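Local coordinates for protein putative pyrazinamidase/nicotinamidase (Streptococcus mutans, PDB 3S2S) that probably hydrolyses nicotinamide, and its analogue pyrazinamide, to the free acid as a zinc-binding amidase of the isochorismatase family, at residues Y140-D149 with H173-Y183; S36-T45 with D80-G88. All coordinates share one frame; numbering follows the deposited sequence.

Interaction 1. Residues Y140-D149 with H173-Y183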
loop_
_atom_site.group_PDB
_atom_site.type_symbol
_atom_site.label_atom_id
_atom_site.label_comp_id
_atom_site.label_asym_id
_atom_site.label_seq_id
_atom_site.Cartn_x
_atom_site.Cartn_y
_atom_site.Cartn_z
ATOM N N TYR A 140 11.394 -7.185 -7.423
ATOM C CA TYR A 140 12.054 -6.448 -8.496
ATOM C C TYR A 140 11.943 -4.927 -8.312
ATOM O O TYR A 140 12.936 -4.180 -8.405
ATOM C CB TYR A 140 11.436 -6.877 -9.827
ATOM C CG TYR A 140 11.426 -8.383 -10.036
ATOM C CD1 TYR A 140 12.618 -9.095 -10.196
ATOM C CD2 TYR A 140 10.221 -9.082 -10.130
ATOM C CE1 TYR A 140 12.597 -10.471 -10.407
ATOM C CE2 TYR A 140 10.198 -10.448 -10.339
ATOM C CZ TYR A 140 11.386 -11.137 -10.491
ATOM O OH TYR A 140 11.344 -12.503 -10.701
ATOM N N SER A 141 10.738 -4.466 -7.968
ATOM C CA SER A 141 10.536 -3.051 -7.689
ATOM C C SER A 141 11.245 -2.560 -6.418
ATOM O O SER A 141 11.185 -3.188 -5.367
ATOM C CB SER A 141 9.037 -2.766 -7.523
ATOM O OG SER A 141 8.842 -1.438 -7.047
ATOM N N ALA A 142 11.860 -1.392 -6.523
ATOM C CA ALA A 142 12.544 -0.777 -5.388
ATOM C C ALA A 142 11.566 -0.357 -4.280
ATOM O O ALA A 142 11.995 -0.073 -3.166
ATOM C CB ALA A 142 13.306 0.443 -5.866
ATOM N N PHE A 143 10.280 -0.291 -4.599
ATOM C CA PHE A 143 9.268 0.154 -3.634
ATOM C C PHE A 143 8.710 -1.001 -2.818
ATOM O O PHE A 143 8.183 -0.791 -1.724
ATOM C CB PHE A 143 8.090 0.856 -4.336
ATOM C CG PHE A 143 8.424 2.222 -4.878
ATOM C CD1 PHE A 143 8.344 3.353 -4.041
ATOM C CD2 PHE A 143 8.841 2.384 -6.194
ATOM C CE1 PHE A 143 8.651 4.625 -4.538
ATOM C CE2 PHE A 143 9.169 3.661 -6.694
ATOM C CZ PHE A 143 9.068 4.776 -5.858
ATOM N N SER A 144 8.768 -2.215 -3.352
ATOM C CA SER A 144 8.012 -3.323 -2.764
ATOM C C SER A 144 8.653 -3.857 -1.485
ATOM O O SER A 144 9.764 -4.389 -1.518
ATOM C CB SER A 144 7.841 -4.453 -3.799
ATOM O OG SER A 144 6.991 -5.468 -3.269
ATOM N N GLY A 145 7.956 -3.691 -0.357
ATOM C CA GLY A 145 8.495 -4.195 0.911
ATOM C C GLY A 145 9.602 -3.331 1.506
ATOM O O GLY A 145 10.277 -3.748 2.445
ATOM N N THR A 146 9.816 -2.148 0.931
ATOM C CA THR A 146 10.841 -1.222 1.416
ATOM C C THR A 146 10.198 0.032 1.988
ATOM O O THR A 146 8.954 0.174 1.958
ATOM C CB THR A 146 11.797 -0.746 0.289
ATOM O OG1 THR A 146 11.072 0.108 -0.619
ATOM C CG2 THR A 146 12.435 -1.943 -0.457
ATOM N N ASP A 147 11.025 0.965 2.470
ATOM C CA ASP A 147 10.474 2.259 2.892
ATOM C C ASP A 147 10.841 3.386 1.938
ATOM O O ASP A 147 10.920 4.568 2.331
ATOM C CB ASP A 147 10.841 2.602 4.353
ATOM C CG ASP A 147 12.310 2.923 4.554
ATOM O OD1 ASP A 147 13.157 2.562 3.725
ATOM O OD2 ASP A 147 12.629 3.552 5.591
ATOM N N LEU A 148 10.993 3.033 0.657
ATOM C CA LEU A 148 11.384 4.055 -0.318
ATOM C C LEU A 148 10.338 5.170 -0.439
ATOM O O LEU A 148 10.693 6.343 -0.393
ATOM C CB LEU A 148 11.702 3.419 -1.677
ATOM C CG LEU A 148 12.075 4.396 -2.807
ATOM C CD1 LEU A 148 13.340 5.143 -2.448
ATOM C CD2 LEU A 148 12.244 3.587 -4.117
ATOM N N ASP A 149 9.057 4.810 -0.549
ATOM C CA ASP A 149 8.019 5.829 -0.691
ATOM C C ASP A 149 8.035 6.720 0.548
ATOM O O ASP A 149 7.944 7.939 0.430
ATOM C CB ASP A 149 6.646 5.163 -0.908
ATOM C CG ASP A 149 5.525 6.161 -1.186
ATOM O OD1 ASP A 149 5.747 7.110 -1.961
ATOM O OD2 ASP A 149 4.401 5.954 -0.671
ATOM N N HIS A 173 9.534 -2.392 -13.196
ATOM C CA HIS A 173 8.644 -2.566 -12.046
ATOM C C HIS A 173 8.730 -1.346 -11.132
ATOM O O HIS A 173 7.716 -0.880 -10.599
ATOM C CB HIS A 173 9.011 -3.810 -11.254
ATOM C CG HIS A 173 8.585 -5.099 -11.900
ATOM N ND1 HIS A 173 8.270 -6.221 -11.167
ATOM C CD2 HIS A 173 8.453 -5.447 -13.201
ATOM C CE1 HIS A 173 7.954 -7.208 -11.992
ATOM N NE2 HIS A 173 8.063 -6.765 -13.233
ATOM N N THR A 174 9.938 -0.826 -10.942
ATOM C CA THR A 174 10.106 0.345 -10.081
ATOM C C THR A 174 9.348 1.526 -10.672
ATOM O O THR A 174 8.687 2.261 -9.958
ATOM C CB THR A 174 11.573 0.728 -9.914
ATOM O OG1 THR A 174 12.263 -0.358 -9.271
ATOM C CG2 THR A 174 11.719 2.017 -9.048
ATOM N N ALA A 175 9.441 1.683 -11.991
ATOM C CA ALA A 175 8.709 2.760 -12.663
ATOM C C ALA A 175 7.191 2.631 -12.545
ATOM O O ALA A 175 6.503 3.632 -12.402
ATOM C CB ALA A 175 9.112 2.831 -14.132
ATOM N N ILE A 176 6.677 1.415 -12.692
ATOM C CA ILE A 176 5.232 1.184 -12.605
ATOM C C ILE A 176 4.758 1.544 -11.191
ATOM O O ILE A 176 3.746 2.217 -11.010
ATOM C CB ILE A 176 4.886 -0.264 -12.975
ATOM C CG1 ILE A 176 5.099 -0.445 -14.479
ATOM C CG2 ILE A 176 3.453 -0.614 -12.574
ATOM C CD1 ILE A 176 4.993 -1.890 -14.941
ATOM N N ASP A 177 5.509 1.125 -10.180
ATOM C CA ASP A 177 5.130 1.492 -8.823
ATOM C C ASP A 177 5.195 3.005 -8.627
ATOM O O ASP A 177 4.295 3.604 -7.977
ATOM C CB ASP A 177 6.023 0.791 -7.783
ATOM C CG ASP A 177 5.573 -0.616 -7.459
ATOM O OD1 ASP A 177 4.451 -1.040 -7.857
ATOM O OD2 ASP A 177 6.333 -1.312 -6.772
ATOM N N ALA A 178 6.234 3.637 -9.173
ATOM C CA ALA A 178 6.362 5.086 -9.043
ATOM C C ALA A 178 5.171 5.795 -9.698
ATOM O O ALA A 178 4.656 6.765 -9.156
ATOM C CB ALA A 178 7.694 5.587 -9.624
ATOM N N TYR A 179 4.744 5.285 -10.852
ATOM C CA TYR A 179 3.593 5.859 -11.553
ATOM C C TYR A 179 2.347 5.722 -10.699
ATOM O O TYR A 179 1.588 6.685 -10.543
ATOM C CB TYR A 179 3.406 5.148 -12.892
ATOM C CG TYR A 179 2.167 5.589 -13.662
ATOM C CD1 TYR A 179 2.229 6.653 -14.545
ATOM C CD2 TYR A 179 0.962 4.923 -13.519
ATOM C CE1 TYR A 179 1.095 7.063 -15.259
ATOM C CE2 TYR A 179 -0.183 5.325 -14.235
ATOM C CZ TYR A 179 -0.092 6.390 -15.111
ATOM O OH TYR A 179 -1.197 6.794 -15.851
ATOM N N ASN A 180 2.154 4.545 -10.110
ATOM C CA ASN A 180 0.927 4.306 -9.357
ATOM C C ASN A 180 0.925 5.142 -8.090
ATOM O O ASN A 180 -0.143 5.468 -7.566
ATOM C CB ASN A 180 0.745 2.836 -9.044
ATOM C CG ASN A 180 0.273 2.046 -10.253
ATOM O OD1 ASN A 180 -0.306 2.612 -11.171
ATOM N ND2 ASN A 180 0.473 0.727 -10.227
ATOM N N LEU A 181 2.119 5.497 -7.618
ATOM C CA LEU A 181 2.299 6.334 -6.422
ATOM C C LEU A 181 2.392 7.826 -6.738
ATOM O O LEU A 181 2.681 8.640 -5.856
ATOM C CB LEU A 181 3.567 5.938 -5.656
ATOM C CG LEU A 181 3.500 4.595 -4.948
ATOM C CD1 LEU A 181 4.909 4.112 -4.593
ATOM C CD2 LEU A 181 2.628 4.728 -3.700
ATOM N N GLY A 182 2.153 8.188 -7.992
ATOM C CA GLY A 182 2.033 9.593 -8.345
ATOM C C GLY A 182 3.313 10.387 -8.534
ATOM O O GLY A 182 3.258 11.624 -8.573
ATOM N N TYR A 183 4.449 9.705 -8.687
ATOM C CA TYR A 183 5.717 10.369 -8.996
ATOM C C TYR A 183 5.839 10.748 -10.461
ATOM O O TYR A 183 5.407 10.003 -11.330
ATOM C CB TYR A 183 6.932 9.489 -8.608
ATOM C CG TYR A 183 7.056 9.360 -7.111
ATOM C CD1 TYR A 183 7.679 10.356 -6.368
ATOM C CD2 TYR A 183 6.533 8.256 -6.447
ATOM C CE1 TYR A 183 7.762 10.259 -4.976
ATOM C CE2 TYR A 183 6.607 8.142 -5.051
ATOM C CZ TYR A 183 7.220 9.155 -4.331
ATOM O OH TYR A 183 7.280 9.073 -2.956
HETATM O O HOH W 1 8.391 -6.214 -8.284
#
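Ser141 and Thr174 bring the loop 140-147 closest to helix 167-180, with CA atoms 4.2 Å apart; Asp149 faces Leu181, past the helix end. Thr174 OG1 accepts the backbone N-H of Ala142 at 3.0 Å and also bonds to Cys170 O, one turn back. Ser141 turns OG anti to its backbone N (chi1 171°), which aims it at the helix. There it donates to Asp177 OD2 at 2.5 Å, on the anti side of the carboxylate and tilted out of its plane. The same OG accepts from Phe143 N, closing an ST turn. Tyr140 and His173 form an offset edge-to-face pair, the Tyr140 edge toward the His173 face, planes at 87°. A water joins Ser141 N to His173 ND1. Leu181 CD1 lies over one face of the Phe143 ring, 4.0 Å from the centroid, and Leu148 CD2 lies over the centre of the opposite face. Ala178 CB approaches Phe143 CE2 to 3.8 Å. Tyr183 OH donates to Asp149 OD1 at 2.7 Å, nearly along the C-O direction. Gly182, at positive phi, ends the helix in a Schellman motif. Tyr140 OH and His173 NE2 bond to Val210 and His206 of the second subunit. Tyr140 lines the cacodylic acid pocket, so the contact sets one wall of that pocket against helix 167-180. Phe143 packs between helix 148-154, at Leu152, and helix 167-180, with Leu148 on strand 132-137 and Ala178 on strand 159-165.

Interaction 2. Residues S36-T45 with D80-G88. With ZN (zinc ion), chain E; CAD (cacodylic acid), chain F.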
loop_
_atom_site.group_PDB
_atom_site.type_symbol
_atom_site.label_atom_id
_atom_site.label_comp_id
_atom_site.label_asym_id
_atom_site.label_seq_id
_atom_site.Cartn_x
_atom_site.Cartn_y
_atom_site.Cartn_z
ATOM N N SER A 36 12.020 18.721 -4.869
ATOM C CA SER A 36 13.028 17.700 -4.584
ATOM C C SER A 36 13.036 16.601 -5.643
ATOM O O SER A 36 11.948 16.165 -6.117
ATOM C CB SER A 36 12.802 17.101 -3.188
ATOM O OG SER A 36 13.073 18.064 -2.182
ATOM N N LYS A 37 14.242 16.198 -6.058
ATOM C CA LYS A 37 14.415 15.030 -6.946
ATOM C C LYS A 37 15.194 13.929 -6.250
ATOM O O LYS A 37 16.035 14.194 -5.391
ATOM C CB LYS A 37 15.156 15.373 -8.241
ATOM C CG LYS A 37 14.301 15.974 -9.349
ATOM C CD LYS A 37 15.026 15.854 -10.697
ATOM C CE LYS A 37 14.337 16.663 -11.776
ATOM N NZ LYS A 37 15.172 16.656 -13.011
ATOM N N ALA A 38 14.909 12.689 -6.628
ATOM C CA ALA A 38 15.693 11.568 -6.125
ATOM C C ALA A 38 16.141 10.699 -7.255
ATOM O O ALA A 38 15.346 10.351 -8.115
ATOM C CB ALA A 38 14.866 10.730 -5.151
ATOM N N LEU A 39 17.415 10.329 -7.225
ATOM C CA LEU A 39 17.954 9.410 -8.209
ATOM C C LEU A 39 17.936 8.008 -7.605
ATOM O O LEU A 39 18.405 7.809 -6.487
ATOM C CB LEU A 39 19.366 9.844 -8.651
ATOM C CG LEU A 39 19.903 8.911 -9.744
ATOM C CD1 LEU A 39 20.618 9.702 -10.839
ATOM C CD2 LEU A 39 20.738 7.759 -9.178
ATOM N N ILE A 40 17.346 7.055 -8.327
ATOM C CA ILE A 40 17.258 5.672 -7.841
ATOM C C ILE A 40 18.292 4.856 -8.605
ATOM O O ILE A 40 18.289 4.881 -9.825
ATOM C CB ILE A 40 15.841 5.058 -8.048
ATOM C CG1 ILE A 40 14.733 6.036 -7.644
ATOM C CG2 ILE A 40 15.693 3.754 -7.227
ATOM C CD1 ILE A 40 14.853 6.569 -6.220
ATOM N N SER A 41 19.197 4.180 -7.883
ATOM C CA SER A 41 20.268 3.378 -8.493
ATOM C C SER A 41 19.913 1.917 -8.313
ATOM O O SER A 41 20.036 1.363 -7.212
ATOM C CB SER A 41 21.620 3.689 -7.849
ATOM O OG SER A 41 22.679 3.033 -8.549
ATOM N N ILE A 42 19.432 1.299 -9.387
ATOM C CA ILE A 42 18.788 -0.007 -9.242
ATOM C C ILE A 42 19.709 -1.160 -9.633
ATOM O O ILE A 42 20.054 -1.320 -10.803
ATOM C CB ILE A 42 17.504 -0.073 -10.072
ATOM C CG1 ILE A 42 16.589 1.110 -9.728
ATOM C CG2 ILE A 42 16.764 -1.421 -9.869
ATOM C CD1 ILE A 42 15.391 1.190 -10.654
ATOM N N ASP A 43 20.117 -1.945 -8.636
ATOM C CA ASP A 43 20.790 -3.246 -8.857
ATOM C C ASP A 43 22.027 -3.244 -9.717
ATOM O O ASP A 43 22.288 -4.237 -10.398
ATOM C CB ASP A 43 19.799 -4.267 -9.444
ATOM C CG ASP A 43 18.822 -4.802 -8.399
ATOM O OD1 ASP A 43 19.233 -4.885 -7.236
ATOM O OD2 ASP A 43 17.685 -5.161 -8.772
ATOM N N TYR A 44 22.795 -2.161 -9.698
ATOM C CA TYR A 44 23.997 -2.116 -10.528
ATOM C C TYR A 44 25.163 -2.812 -9.829
ATOM O O TYR A 44 26.175 -2.189 -9.456
ATOM C CB TYR A 44 24.339 -0.679 -10.961
ATOM C CG TYR A 44 25.221 -0.692 -12.181
ATOM C CD1 TYR A 44 24.703 -1.064 -13.423
ATOM C CD2 TYR A 44 26.574 -0.378 -12.085
ATOM C CE1 TYR A 44 25.530 -1.119 -14.555
ATOM C CE2 TYR A 44 27.408 -0.418 -13.212
ATOM C CZ TYR A 44 26.870 -0.785 -14.434
ATOM O OH TYR A 44 27.706 -0.842 -15.540
ATOM N N THR A 45 25.003 -4.119 -9.631
ATOM C CA THR A 45 25.963 -4.878 -8.841
ATOM C C THR A 45 26.711 -5.918 -9.672
ATOM O O THR A 45 26.357 -6.225 -10.820
ATOM C CB THR A 45 25.268 -5.628 -7.684
ATOM O OG1 THR A 45 24.370 -6.602 -8.231
ATOM C CG2 THR A 45 24.497 -4.653 -6.761
ATOM N N ASP A 80 20.366 16.379 -5.249
ATOM C CA ASP A 80 19.336 15.341 -5.244
ATOM C C ASP A 80 19.642 14.321 -4.158
ATOM O O ASP A 80 20.766 14.216 -3.692
ATOM C CB ASP A 80 19.247 14.640 -6.600
ATOM C CG ASP A 80 18.766 15.564 -7.719
ATOM O OD1 ASP A 80 18.250 16.669 -7.427
ATOM O OD2 ASP A 80 18.877 15.157 -8.893
ATOM N N TYR A 81 18.626 13.567 -3.763
ATOM C CA TYR A 81 18.815 12.411 -2.891
ATOM C C TYR A 81 19.186 11.221 -3.758
ATOM O O TYR A 81 18.714 11.116 -4.900
ATOM C CB TYR A 81 17.506 12.130 -2.148
ATOM C CG TYR A 81 17.082 13.338 -1.327
ATOM C CD1 TYR A 81 17.692 13.611 -0.100
ATOM C CD2 TYR A 81 16.103 14.201 -1.785
ATOM C CE1 TYR A 81 17.326 14.717 0.643
ATOM C CE2 TYR A 81 15.723 15.310 -1.041
ATOM C CZ TYR A 81 16.344 15.552 0.169
ATOM O OH TYR A 81 15.975 16.644 0.907
ATOM N N ILE A 82 20.015 10.326 -3.224
ATOM C CA ILE A 82 20.473 9.165 -3.988
ATOM C C ILE A 82 20.105 7.900 -3.238
ATOM O O ILE A 82 20.467 7.762 -2.067
ATOM C CB ILE A 82 22.011 9.158 -4.131
ATOM C CG1 ILE A 82 22.558 10.505 -4.641
ATOM C CG2 ILE A 82 22.460 7.967 -5.010
ATOM C CD1 ILE A 82 22.093 10.903 -6.050
ATOM N N PHE A 83 19.366 6.995 -3.885
ATOM C CA PHE A 83 18.929 5.751 -3.235
ATOM C C PHE A 83 19.457 4.544 -3.994
ATOM O O PHE A 83 19.050 4.302 -5.136
ATOM C CB PHE A 83 17.398 5.665 -3.206
ATOM C CG PHE A 83 16.752 6.662 -2.285
ATOM C CD1 PHE A 83 16.395 6.284 -0.992
ATOM C CD2 PHE A 83 16.512 7.971 -2.698
ATOM C CE1 PHE A 83 15.803 7.193 -0.113
ATOM C CE2 PHE A 83 15.906 8.886 -1.821
ATOM C CZ PHE A 83 15.557 8.500 -0.541
ATOM N N PHE A 84 20.364 3.794 -3.372
ATOM C CA PHE A 84 20.806 2.510 -3.924
ATOM C C PHE A 84 19.816 1.440 -3.484
ATOM O O PHE A 84 19.693 1.162 -2.292
ATOM C CB PHE A 84 22.231 2.172 -3.466
ATOM C CG PHE A 84 23.266 3.105 -4.044
ATOM C CD1 PHE A 84 23.838 2.831 -5.268
ATOM C CD2 PHE A 84 23.626 4.265 -3.379
ATOM C CE1 PHE A 84 24.761 3.683 -5.822
ATOM C CE2 PHE A 84 24.558 5.138 -3.924
ATOM C CZ PHE A 84 25.139 4.830 -5.155
ATOM N N THR A 85 19.105 0.852 -4.441
ATOM C CA THR A 85 18.041 -0.093 -4.090
ATOM C C THR A 85 18.467 -1.423 -4.681
ATOM O O THR A 85 18.497 -1.610 -5.901
ATOM C CB THR A 85 16.682 0.387 -4.617
ATOM O OG1 THR A 85 16.722 0.482 -6.051
ATOM C CG2 THR A 85 16.356 1.746 -4.001
ATOM N N ILE A 86 18.856 -2.329 -3.788
ATOM C CA ILE A 86 19.696 -3.454 -4.171
ATOM C C ILE A 86 19.135 -4.779 -3.700
ATOM O O ILE A 86 18.967 -5.003 -2.499
ATOM C CB ILE A 86 21.109 -3.316 -3.549
ATOM C CG1 ILE A 86 21.702 -1.932 -3.844
ATOM C CG2 ILE A 86 22.028 -4.452 -4.011
ATOM C CD1 ILE A 86 22.012 -1.653 -5.335
ATOM N N ASP A 87 18.902 -5.670 -4.663
ATOM C CA ASP A 87 18.462 -7.028 -4.372
ATOM C C ASP A 87 19.349 -7.635 -3.284
ATOM O O ASP A 87 20.580 -7.540 -3.344
ATOM C CB ASP A 87 18.653 -7.865 -5.627
ATOM C CG ASP A 87 17.370 -8.404 -6.190
ATOM O OD1 ASP A 87 16.261 -7.841 -5.940
ATOM O OD2 ASP A 87 17.501 -9.394 -6.935
ATOM N N GLY A 88 18.729 -8.278 -2.298
ATOM C CA GLY A 88 19.475 -8.962 -1.246
ATOM C C GLY A 88 18.771 -10.271 -0.932
ATOM O O GLY A 88 17.701 -10.260 -0.303
HETATM ZN ZN ZN E . 16.368 -11.013 -7.417
HETATM AS AS CAD F . 16.434 -6.935 -12.028
HETATM C C1 CAD F . 18.255 -6.492 -11.493
HETATM C C2 CAD F . 16.137 -8.892 -11.994
HETATM O O1 CAD F . 15.966 -6.203 -13.413
HETATM O O HOH W 2 13.780 17.929 0.329
HETATM O O HOH W 3 14.672 -9.616 -6.909
HETATM O O HOH W 4 16.098 -10.280 -9.412
#
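Asp43 places CG anti to its carbonyl carbon (chi1 -75°), and this brings its carboxylate to the end of strand 81-87. OD1 accepts the N-H of Asp87 at 2.7 Å, an almost straight bond of 178°. Asp87 holds CG off a staggered position (chi1 -117°) and from there sends OD2 to the zinc ion at 2.0 Å. Its OD1 accepts from a zinc-bound water. His89, Glu98, His105 and a second water complete the metal site. Asp43 OD2 approaches the cacodylic acid, 3.1 Å from its C1. The carboxylates of Asp43 and Asp87 lie close, and Lys137 makes a salt bridge to each. Asp43, Lys137 and Cys170 are probably the Asp-Lys-Cys triad of this family. The Asp43-Asp87 bond thus ties the ligand pocket to the metal site.

Behind these groups, strands 37-42 and 81-87 run parallel at the middle of the sheet, their axes 4.7 Å apart. The connection, whose last helix is 65-77, makes a beta-alpha-beta crossover within the parallel alpha/beta fold of the isochorismatase family. Backbone bonds alternate in direction from Tyr81 N to Lys37 O through to Asp43 N to Thr85 O. The shortest include Ser41 N to Phe83 O, at 2.8 Å.

Ala38, Ile40 and Ile42 share a sheet face with Tyr81, Phe83 and Thr85. Here Ala38 CB and Ile40 CD1 both pack on the Phe83 side chain, and Ile40 CG2 touches Thr85 OG1 at 3.6 Å. That hydroxyl is buried without a polar partner. On the other face, Ser41 CB and OG lie against CD1 and CE1 of Phe84, and Leu39 CB meets Ile82 CD1. Past the strand, Thr45 CG2 slides by Ile86 CG2, 3.7 Å away. At the far end a water bridges Ser36 OG and Tyr81 OH. Arg155 is the stronger polar partner of Ser36.

Both contacts are buried, but interaction 2 lies nearer the chain centre and is a sheet pairing carried by regular backbone bonds. Interaction 1 joins a loop and the start of helix 148-154 to the C-terminal half of helix 167-180 and the turn after it through side-chain hydroxyls, a carboxylate and aromatic rings, and reaches the second subunit. The two touch on the sheet face of Ile42, Phe83 and Thr85. Ala142 CB lies 3.4 Å from Thr85 OG1, and Leu148 CD1 packs on Phe83 CD1. Ile42 CD1 meets Thr174. Segments 140-149 and 173-183 cover part of this face. Both contacts reach the cacodylic acid pocket, through Tyr140 and Asp43, while interaction 2 supplies a zinc ligand.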